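Local coordinates for protein MstE (Scytonema sp. PCC 10023, PDB 6SBF) that probably folds and cyclises linear isoprenoid chains into polycyclic merosterol-type scaffolds, acting as a single-domain class II terpene cyclase, at residues E42-D47 / W60-V65; T67-L72 / T355-L360; A80-W85 / A120-S125. The protein carries 1 engineered substitution. One frame throughout, in Å; residues are numbered along the deposited sequence.

Contact 1: residues E42-D47 / W60-V65; sequences EGWWQD and WVTAYV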
loop_
_atom_site.group_PDB
_atom_site.type_symbol
_atom_site.label_atom_id
_atom_site.label_comp_id
_atom_site.label_asym_id
_atom_site.label_seq_id
_atom_site.Cartn_x
_atom_site.Cartn_y
_atom_site.Cartn_z
ATOM N N GLU A 42 -8.079 22.111 1.319
ATOM C CA GLU A 42 -8.368 21.719 2.729
ATOM C C GLU A 42 -7.137 21.006 3.294
ATOM O O GLU A 42 -7.015 20.944 4.506
ATOM C CB GLU A 42 -9.586 20.790 2.875
ATOM C CG GLU A 42 -10.937 21.493 2.985
ATOM C CD GLU A 42 -11.321 22.121 4.319
ATOM O OE1 GLU A 42 -10.944 21.580 5.394
ATOM O OE2 GLU A 42 -12.033 23.150 4.285
ATOM N N GLY A 43 -6.289 20.412 2.439
ATOM C CA GLY A 43 -5.084 19.745 2.911
ATOM C C GLY A 43 -5.036 18.248 2.600
ATOM O O GLY A 43 -4.078 17.615 3.018
ATOM N N TRP A 44 -6.029 17.698 1.926
ATOM C CA TRP A 44 -5.999 16.252 1.588
ATOM C C TRP A 44 -4.930 15.948 0.544
ATOM O O TRP A 44 -4.747 16.718 -0.394
ATOM C CB TRP A 44 -7.361 15.845 1.015
ATOM C CG TRP A 44 -8.513 15.904 1.959
ATOM C CD1 TRP A 44 -9.453 16.891 2.045
ATOM C CD2 TRP A 44 -8.901 14.925 2.926
ATOM N NE1 TRP A 44 -10.384 16.593 3.004
ATOM C CE2 TRP A 44 -10.066 15.381 3.563
ATOM C CE3 TRP A 44 -8.323 13.736 3.366
ATOM C CZ2 TRP A 44 -10.694 14.661 4.567
ATOM C CZ3 TRP A 44 -8.945 13.016 4.356
ATOM C CH2 TRP A 44 -10.121 13.472 4.950
ATOM N N TRP A 45 -4.369 14.739 0.616
ATOM C CA TRP A 45 -3.783 14.085 -0.557
ATOM C C TRP A 45 -4.862 13.312 -1.329
ATOM O O TRP A 45 -5.647 12.602 -0.715
ATOM C CB TRP A 45 -2.702 13.111 -0.090
ATOM C CG TRP A 45 -1.451 13.780 0.391
ATOM C CD1 TRP A 45 -0.570 14.491 -0.348
ATOM C CD2 TRP A 45 -0.905 13.752 1.724
ATOM N NE1 TRP A 45 0.460 14.973 0.432
ATOM C CE2 TRP A 45 0.273 14.510 1.696
ATOM C CE3 TRP A 45 -1.291 13.153 2.934
ATOM C CZ2 TRP A 45 1.030 14.723 2.860
ATOM C CZ3 TRP A 45 -0.551 13.362 4.098
ATOM C CH2 TRP A 45 0.623 14.114 4.032
ATOM N N GLN A 46 -4.901 13.576 -2.627
ATOM C CA GLN A 46 -5.888 12.962 -3.512
ATOM C C GLN A 46 -5.170 12.156 -4.589
ATOM O O GLN A 46 -4.175 12.589 -5.134
ATOM C CB GLN A 46 -6.683 14.029 -4.259
ATOM C CG GLN A 46 -7.611 14.833 -3.395
ATOM C CD GLN A 46 -8.369 15.835 -4.243
ATOM O OE1 GLN A 46 -7.804 16.819 -4.657
ATOM N NE2 GLN A 46 -9.602 15.542 -4.539
ATOM N N ASP A 47 -5.765 11.007 -4.943
ATOM C CA ASP A 47 -5.232 10.243 -6.095
ATOM C C ASP A 47 -6.276 9.229 -6.490
ATOM O O ASP A 47 -7.146 8.902 -5.730
ATOM C CB ASP A 47 -3.871 9.608 -5.833
ATOM C CG ASP A 47 -2.849 9.841 -6.930
ATOM O OD1 ASP A 47 -3.303 9.971 -8.129
ATOM O OD2 ASP A 47 -1.630 9.835 -6.654
ATOM N N TRP A 60 -8.636 7.467 1.797
ATOM C CA TRP A 60 -7.700 6.348 1.662
ATOM C C TRP A 60 -6.302 6.856 1.301
ATOM O O TRP A 60 -5.288 6.455 1.902
ATOM C CB TRP A 60 -8.256 5.392 0.618
ATOM C CG TRP A 60 -7.245 4.404 0.132
ATOM C CD1 TRP A 60 -6.434 3.600 0.856
ATOM C CD2 TRP A 60 -6.965 4.090 -1.228
ATOM N NE1 TRP A 60 -5.696 2.789 0.043
ATOM C CE2 TRP A 60 -5.989 3.092 -1.248
ATOM C CE3 TRP A 60 -7.484 4.583 -2.421
ATOM C CZ2 TRP A 60 -5.542 2.509 -2.434
ATOM C CZ3 TRP A 60 -7.037 3.994 -3.580
ATOM C CH2 TRP A 60 -6.062 3.006 -3.599
ATOM N N VAL A 61 -6.195 7.696 0.294
ATOM C CA VAL A 61 -4.908 8.181 -0.217
ATOM C C VAL A 61 -4.205 8.945 0.901
ATOM O O VAL A 61 -2.980 8.757 1.102
ATOM C CB VAL A 61 -5.090 9.037 -1.467
ATOM C CG1 VAL A 61 -3.787 9.655 -1.887
ATOM C CG2 VAL A 61 -5.643 8.185 -2.585
ATOM N N THR A 62 -4.926 9.743 1.663
ATOM C CA THR A 62 -4.329 10.546 2.772
ATOM C C THR A 62 -3.863 9.629 3.903
ATOM O O THR A 62 -2.773 9.867 4.437
ATOM C CB THR A 62 -5.346 11.607 3.175
ATOM O OG1 THR A 62 -5.449 12.571 2.130
ATOM C CG2 THR A 62 -4.955 12.334 4.440
ATOM N N ALA A 63 -4.651 8.643 4.252
ATOM C CA ALA A 63 -4.257 7.679 5.313
ATOM C C ALA A 63 -2.964 6.979 4.877
ATOM O O ALA A 63 -2.031 6.765 5.693
ATOM C CB ALA A 63 -5.386 6.713 5.600
ATOM N N TYR A 64 -2.922 6.517 3.607
ATOM C CA TYR A 64 -1.759 5.795 3.075
ATOM C C TYR A 64 -0.527 6.701 3.060
ATOM O O TYR A 64 0.548 6.330 3.525
ATOM C CB TYR A 64 -2.098 5.216 1.718
ATOM C CG TYR A 64 -0.965 4.477 1.052
ATOM C CD1 TYR A 64 -0.061 5.085 0.217
ATOM C CD2 TYR A 64 -0.829 3.117 1.267
ATOM C CE1 TYR A 64 0.923 4.389 -0.472
ATOM C CE2 TYR A 64 0.167 2.414 0.593
ATOM C CZ TYR A 64 1.030 3.023 -0.289
ATOM O OH TYR A 64 2.004 2.324 -0.967
ATOM N N VAL A 65 -0.659 7.858 2.443
ATOM C CA VAL A 65 0.488 8.786 2.297
ATOM C C VAL A 65 0.969 9.200 3.700
ATOM O O VAL A 65 2.183 9.269 3.890
ATOM C CB VAL A 65 0.139 9.969 1.402
ATOM C CG1 VAL A 65 1.239 11.005 1.415
ATOM C CG2 VAL A 65 -0.127 9.522 -0.021
#

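Contact 2: residues T67-L72 / T355-L360; sequences TMLATL and TVVNSL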
loop_
_atom_site.group_PDB
_atom_site.type_symbol
_atom_site.label_atom_id
_atom_site.label_comp_id
_atom_site.label_asym_id
_atom_site.label_seq_id
_atom_site.Cartn_x
_atom_site.Cartn_y
_atom_site.Cartn_z
ATOM N N THR A 67 0.766 7.545 6.455
ATOM C CA THR A 67 1.489 6.407 7.047
ATOM C C THR A 67 2.876 6.312 6.398
ATOM O O THR A 67 3.893 6.059 7.102
ATOM C CB THR A 67 0.656 5.124 6.897
ATOM O OG1 THR A 67 -0.580 5.242 7.594
ATOM C CG2 THR A 67 1.414 3.913 7.432
ATOM N N MET A 68 2.955 6.451 5.074
ATOM C CA MET A 68 4.266 6.362 4.385
ATOM C C MET A 68 5.226 7.391 4.960
ATOM O O MET A 68 6.416 7.127 5.112
ATOM C CB MET A 68 4.113 6.548 2.881
ATOM C CG MET A 68 3.422 5.457 2.127
ATOM S SD MET A 68 4.293 3.891 2.175
ATOM C CE MET A 68 3.146 2.883 3.076
ATOM N N LEU A 69 4.733 8.601 5.213
ATOM C CA LEU A 69 5.618 9.717 5.662
ATOM C C LEU A 69 5.900 9.669 7.161
ATOM O O LEU A 69 6.727 10.475 7.626
ATOM C CB LEU A 69 4.965 11.045 5.261
ATOM C CG LEU A 69 4.923 11.325 3.762
ATOM C CD1 LEU A 69 4.211 12.629 3.498
ATOM C CD2 LEU A 69 6.294 11.432 3.179
ATOM N N ALA A 70 5.269 8.777 7.899
ATOM C CA ALA A 70 5.475 8.688 9.356
ATOM C C ALA A 70 6.900 8.263 9.704
ATOM O O ALA A 70 7.297 8.450 10.849
ATOM C CB ALA A 70 4.467 7.736 9.969
ATOM N N THR A 71 7.677 7.717 8.762
ATOM C CA THR A 71 9.098 7.331 8.979
ATOM C C THR A 71 10.008 8.571 9.004
ATOM O O THR A 71 11.163 8.483 9.455
ATOM C CB THR A 71 9.596 6.337 7.927
ATOM O OG1 THR A 71 8.705 5.230 7.781
ATOM C CG2 THR A 71 10.929 5.778 8.347
ATOM N N LEU A 72 9.540 9.709 8.515
ATOM C CA LEU A 72 10.435 10.873 8.524
ATOM C C LEU A 72 10.516 11.547 9.899
ATOM O O LEU A 72 9.526 11.655 10.613
ATOM C CB LEU A 72 9.948 11.912 7.543
ATOM C CG LEU A 72 10.276 11.529 6.137
ATOM C CD1 LEU A 72 9.281 12.023 5.183
ATOM C CD2 LEU A 72 11.684 11.763 5.698
ATOM N N THR A 355 5.159 6.021 -1.673
ATOM C CA THR A 355 5.696 4.669 -1.508
ATOM C C THR A 355 7.204 4.680 -1.674
ATOM O O THR A 355 7.947 4.049 -0.861
ATOM C CB THR A 355 5.037 3.740 -2.525
ATOM O OG1 THR A 355 3.608 3.787 -2.490
ATOM C CG2 THR A 355 5.467 2.316 -2.275
ATOM N N VAL A 356 7.689 5.275 -2.740
ATOM C CA VAL A 356 9.120 5.308 -3.033
ATOM C C VAL A 356 9.854 6.007 -1.892
ATOM O O VAL A 356 10.895 5.484 -1.405
ATOM C CB VAL A 356 9.462 5.922 -4.396
ATOM C CG1 VAL A 356 10.959 6.049 -4.566
ATOM C CG2 VAL A 356 8.769 5.139 -5.528
ATOM N N VAL A 357 9.392 7.180 -1.486
ATOM C CA VAL A 357 10.184 7.937 -0.479
ATOM C C VAL A 357 10.215 7.113 0.822
ATOM O O VAL A 357 11.276 7.041 1.480
ATOM C CB VAL A 357 9.684 9.380 -0.355
ATOM C CG1 VAL A 357 8.413 9.371 0.347
ATOM C CG2 VAL A 357 10.760 10.202 0.307
ATOM N N ASN A 358 9.137 6.440 1.195
ATOM C CA ASN A 358 9.156 5.596 2.395
ATOM C C ASN A 358 10.237 4.510 2.291
ATOM O O ASN A 358 11.009 4.256 3.233
ATOM C CB ASN A 358 7.783 5.048 2.643
ATOM C CG ASN A 358 7.758 3.984 3.695
ATOM O OD1 ASN A 358 8.099 2.846 3.418
ATOM N ND2 ASN A 358 7.304 4.340 4.888
ATOM N N SER A 359 10.294 3.842 1.137
ATOM C CA SER A 359 11.256 2.721 0.974
ATOM C C SER A 359 12.678 3.274 1.095
ATOM O O SER A 359 13.541 2.584 1.628
ATOM C CB SER A 359 11.001 1.970 -0.327
ATOM O OG SER A 359 11.409 2.701 -1.509
ATOM N N LEU A 360 12.947 4.464 0.550
ATOM C CA LEU A 360 14.310 5.035 0.553
ATOM C C LEU A 360 14.707 5.456 1.994
ATOM O O LEU A 360 15.843 5.240 2.389
ATOM C CB LEU A 360 14.389 6.223 -0.390
ATOM C CG LEU A 360 14.252 5.918 -1.874
ATOM C CD1 LEU A 360 14.291 7.213 -2.675
ATOM C CD2 LEU A 360 15.342 4.970 -2.332
#

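Contact 3: residues A80-W85 / A120-S125; sequences ALMQAW and AAVGAS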
loop_
_atom_site.group_PDB
_atom_site.type_symbol
_atom_site.label_atom_id
_atom_site.label_comp_id
_atom_site.label_asym_id
_atom_site.label_seq_id
_atom_site.Cartn_x
_atom_site.Cartn_y
_atom_site.Cartn_z
ATOM N N ALA A 80 2.128 17.892 9.272
ATOM C CA ALA A 80 1.260 17.480 8.139
ATOM C C ALA A 80 0.457 16.238 8.499
ATOM O O ALA A 80 -0.717 16.129 8.141
ATOM C CB ALA A 80 2.088 17.261 6.920
ATOM N N LEU A 81 1.070 15.297 9.200
ATOM C CA LEU A 81 0.365 14.084 9.633
ATOM C C LEU A 81 -0.704 14.376 10.669
ATOM O O LEU A 81 -1.823 13.834 10.629
ATOM C CB LEU A 81 1.336 13.040 10.128
ATOM C CG LEU A 81 1.981 12.155 9.083
ATOM C CD1 LEU A 81 2.358 12.835 7.799
ATOM C CD2 LEU A 81 3.056 11.305 9.661
ATOM N N MET A 82 -0.419 15.300 11.590
ATOM C CA MET A 82 -1.428 15.732 12.585
ATOM C C MET A 82 -2.627 16.359 11.841
ATOM O O MET A 82 -3.768 16.080 12.189
ATOM C CB MET A 82 -0.762 16.731 13.537
ATOM C CG MET A 82 0.244 16.086 14.443
ATOM S SD MET A 82 -0.635 15.362 15.814
ATOM C CE MET A 82 -0.688 16.808 16.879
ATOM N N GLN A 83 -2.355 17.181 10.823
ATOM C CA GLN A 83 -3.429 17.806 10.039
ATOM C C GLN A 83 -4.234 16.732 9.282
ATOM O O GLN A 83 -5.456 16.785 9.223
ATOM C CB GLN A 83 -2.890 18.852 9.064
ATOM C CG GLN A 83 -3.996 19.289 8.045
ATOM C CD GLN A 83 -3.578 20.408 7.111
ATOM O OE1 GLN A 83 -3.834 21.579 7.380
ATOM N NE2 GLN A 83 -2.926 20.048 6.011
ATOM N N ALA A 84 -3.544 15.746 8.717
ATOM C CA ALA A 84 -4.228 14.659 7.993
ATOM C C ALA A 84 -5.169 13.909 8.950
ATOM O O ALA A 84 -6.289 13.567 8.548
ATOM C CB ALA A 84 -3.209 13.718 7.386
ATOM N N TRP A 85 -4.720 13.665 10.185
ATOM C CA TRP A 85 -5.594 12.974 11.139
ATOM C C TRP A 85 -6.785 13.857 11.496
ATOM O O TRP A 85 -7.901 13.354 11.631
ATOM C CB TRP A 85 -4.777 12.587 12.393
ATOM C CG TRP A 85 -5.566 12.002 13.496
ATOM C CD1 TRP A 85 -5.737 12.516 14.749
ATOM C CD2 TRP A 85 -6.355 10.790 13.467
ATOM N NE1 TRP A 85 -6.571 11.732 15.464
ATOM C CE2 TRP A 85 -6.967 10.644 14.731
ATOM C CE3 TRP A 85 -6.607 9.805 12.495
ATOM C CZ2 TRP A 85 -7.801 9.582 15.046
ATOM C CZ3 TRP A 85 -7.410 8.762 12.829
ATOM C CH2 TRP A 85 -8.027 8.654 14.061
ATOM N N ALA A 120 -1.816 5.863 14.870
ATOM C CA ALA A 120 -0.723 5.447 15.762
ATOM C C ALA A 120 0.425 6.445 15.645
ATOM O O ALA A 120 1.061 6.796 16.692
ATOM C CB ALA A 120 -0.309 4.026 15.492
ATOM N N ALA A 121 0.773 6.886 14.458
ATOM C CA ALA A 121 1.920 7.807 14.270
ATOM C C ALA A 121 1.698 9.142 14.966
ATOM O O ALA A 121 2.676 9.804 15.322
ATOM C CB ALA A 121 2.170 8.005 12.787
ATOM N N VAL A 122 0.450 9.546 15.138
ATOM C CA VAL A 122 0.149 10.847 15.770
ATOM C C VAL A 122 -0.404 10.647 17.194
ATOM O O VAL A 122 -0.951 11.611 17.737
ATOM C CB VAL A 122 -0.756 11.711 14.875
ATOM C CG1 VAL A 122 -0.061 12.008 13.549
ATOM C CG2 VAL A 122 -2.143 11.081 14.700
ATOM N N GLY A 123 -0.233 9.482 17.803
ATOM C CA GLY A 123 -0.553 9.289 19.211
ATOM C C GLY A 123 -2.029 9.219 19.483
ATOM O O GLY A 123 -2.451 9.422 20.605
ATOM N N ALA A 124 -2.794 8.823 18.453
ATOM C CA ALA A 124 -4.266 8.772 18.532
ATOM C C ALA A 124 -4.821 7.352 18.446
ATOM O O ALA A 124 -6.051 7.188 18.322
ATOM C CB ALA A 124 -4.863 9.610 17.452
ATOM N N SER A 125 -3.993 6.346 18.673
ATOM C CA SER A 125 -4.487 4.940 18.627
ATOM C C SER A 125 -5.549 4.685 19.686
ATOM O O SER A 125 -6.366 3.816 19.509
ATOM C CB SER A 125 -3.395 3.931 18.835
ATOM O OG SER A 125 -2.495 3.892 17.752
#

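Contact 1: residues E42-D47 / W60-V65
The polar link between T62 and W45 is a hydrogen bond: OG1 of T62 donates to the carbonyl O of W45 over 2.9 Å, lying in the carbonyl plane on a lone pair, with a C=O...O angle of 118°. The T62 hydroxyl can reach the loop because its chi1 of -70° sets OG1 opposite the carbonyl carbon, while CG2, anti to the backbone N, lies by the indole carbons CE3 of both W44 and W45. OG1 also sits at the edge of the W44 ring, 3.3 Å from W44 CE3 and near its plane, and the two side chains cross at about a right angle.

The aromatic part belongs to W45. Methyl CG1 of V65 stands over the centre of its six-membered ring, 3.6 Å from the centroid and only 14° off the normal, a clear CH-pi contact. NE1 of the same indole donates to L35 O, which pins the ring at its pyrrole side. With an alanine at W45, V65 CG1 would probably lose the face it rests on, and L35 O would be left without its indole donor.

Apolar contacts continue along the loop. V61 CG1 touches W45 CB at 4.0 Å and D47 CB at 3.9 Å. The D47 carboxylate turns to the backbone N-H of N348, just before helix 350-363, and to those of I350 and F351 at its start.

The buried hydroxyl of T62 thus ties the loop backbone to helix 59-69, while methyl groups against the indole and the chain fill in around it, joining the loop after helix 18-37 to the alpha-helical barrel.

Contact 2: residues T67-L72 / T355-L360
M68 and N358 bring the two backbones nearest, their CA atoms 5.3 Å apart. Residues 67-69 are helical and a type I turn spans L69 to L72, whereas 355-360 is helical throughout, part of helix 350-363. Across this approach the carboxamide of N358 reaches the chain: ND2 donates to M68 O over 2.9 Å, nearly straight at 171°. The acceptor lies 2° out of the amide plane, and the nitrogen comes in on a lone pair in the carbonyl plane.

Helix 350-363, the last in the chain, packs here on the early helix 59-69, consistent with closure of the alpha6-alpha6 barrel, so segments some 280 residues apart are brought together. CG of N358 stands anti to the backbone N (chi1 170°), which carries the amide out toward the carbonyl of M68; OD1 has a weak hydrogen bond from R273.

The thioether of M68 bends back at chi2 and chi3 to lay SD against N358 CB at 3.7 Å, the two side chains crossing at about a right angle. SD also lies 4.0 Å from T355 CA. Beside this pair, L69 CD2 meets V357 CG1 at 4.1 Å, with I28 of helix 18-37 also touching V357.

Contact 3: residues A80-W85 / A120-S125
A Schellman motif closes helix 109-121 here, and the side chains of V122 and A124 around that helix end pack against helix 75-90; helices 75-90 and 109-121 are consecutive in the chain, consistent with the alpha6-alpha6 barrel fold. G123 is the C' residue; its positive phi (74°) lets the chain reverse, with the backbone N of G123 bonded to A120 O and that of A124 to A119 O.

V122, the first residue to leave helical geometry, has the largest share of the surface buried between the segments. Its two methyl groups divide the work. CG1 lies against the start of the segment, 3.8 Å from L81 CB and equally close to the L81 carbonyl carbon. CG2, held between the backbone N and the carbonyl carbon by a chi1 of -61°, turns instead to W85, coming within 3.7 Å of CG and nearly as near to CB; it meets the indole obliquely.

M82 approaches V122 from the more solvent-exposed flank. In one of its two conformers SD comes to 3.8 Å from V122 CB, the two side chains running past each other in opposite directions, a contact that remains tentative because the other conformer may not share it. The contact is wholly apolar: no hydrogen bond crosses between the segments. L118 of helix 109-121 touches both L81 and A84, so the packing continues along the helix behind the Schellman turn, and L81 also reaches L69 of helix 59-69.

W85 has CG anti to its own backbone N (chi1 174°), which swings the indole out beyond V122 to A124. There CB of A124 lies 3.4 Å from W85 NE1.

How the contacts relate
From the N terminus, the chain leaves helix 18-37 and passes through 42-47, and contact 1 closes the short loop, with its two small strands, back onto helix 59-69. That same helix runs on into contact 2, whose partner, 355-360, comes near the C terminus, so contact 2 closes almost the whole barrel. Contact 3, between the next two helices, falls within that span, whereas contact 1 precedes both. The three touch directly: Y64 OH lies 2.7 Å from T355 OG1, probably hydrogen-bonded, T62 CG2 packs on A84 CB, and A70 CB on A121 CB. Helix 59-69 supplies a segment to contacts 1 and 2, and its T62 and L69 pack on helix 75-90 of contact 3.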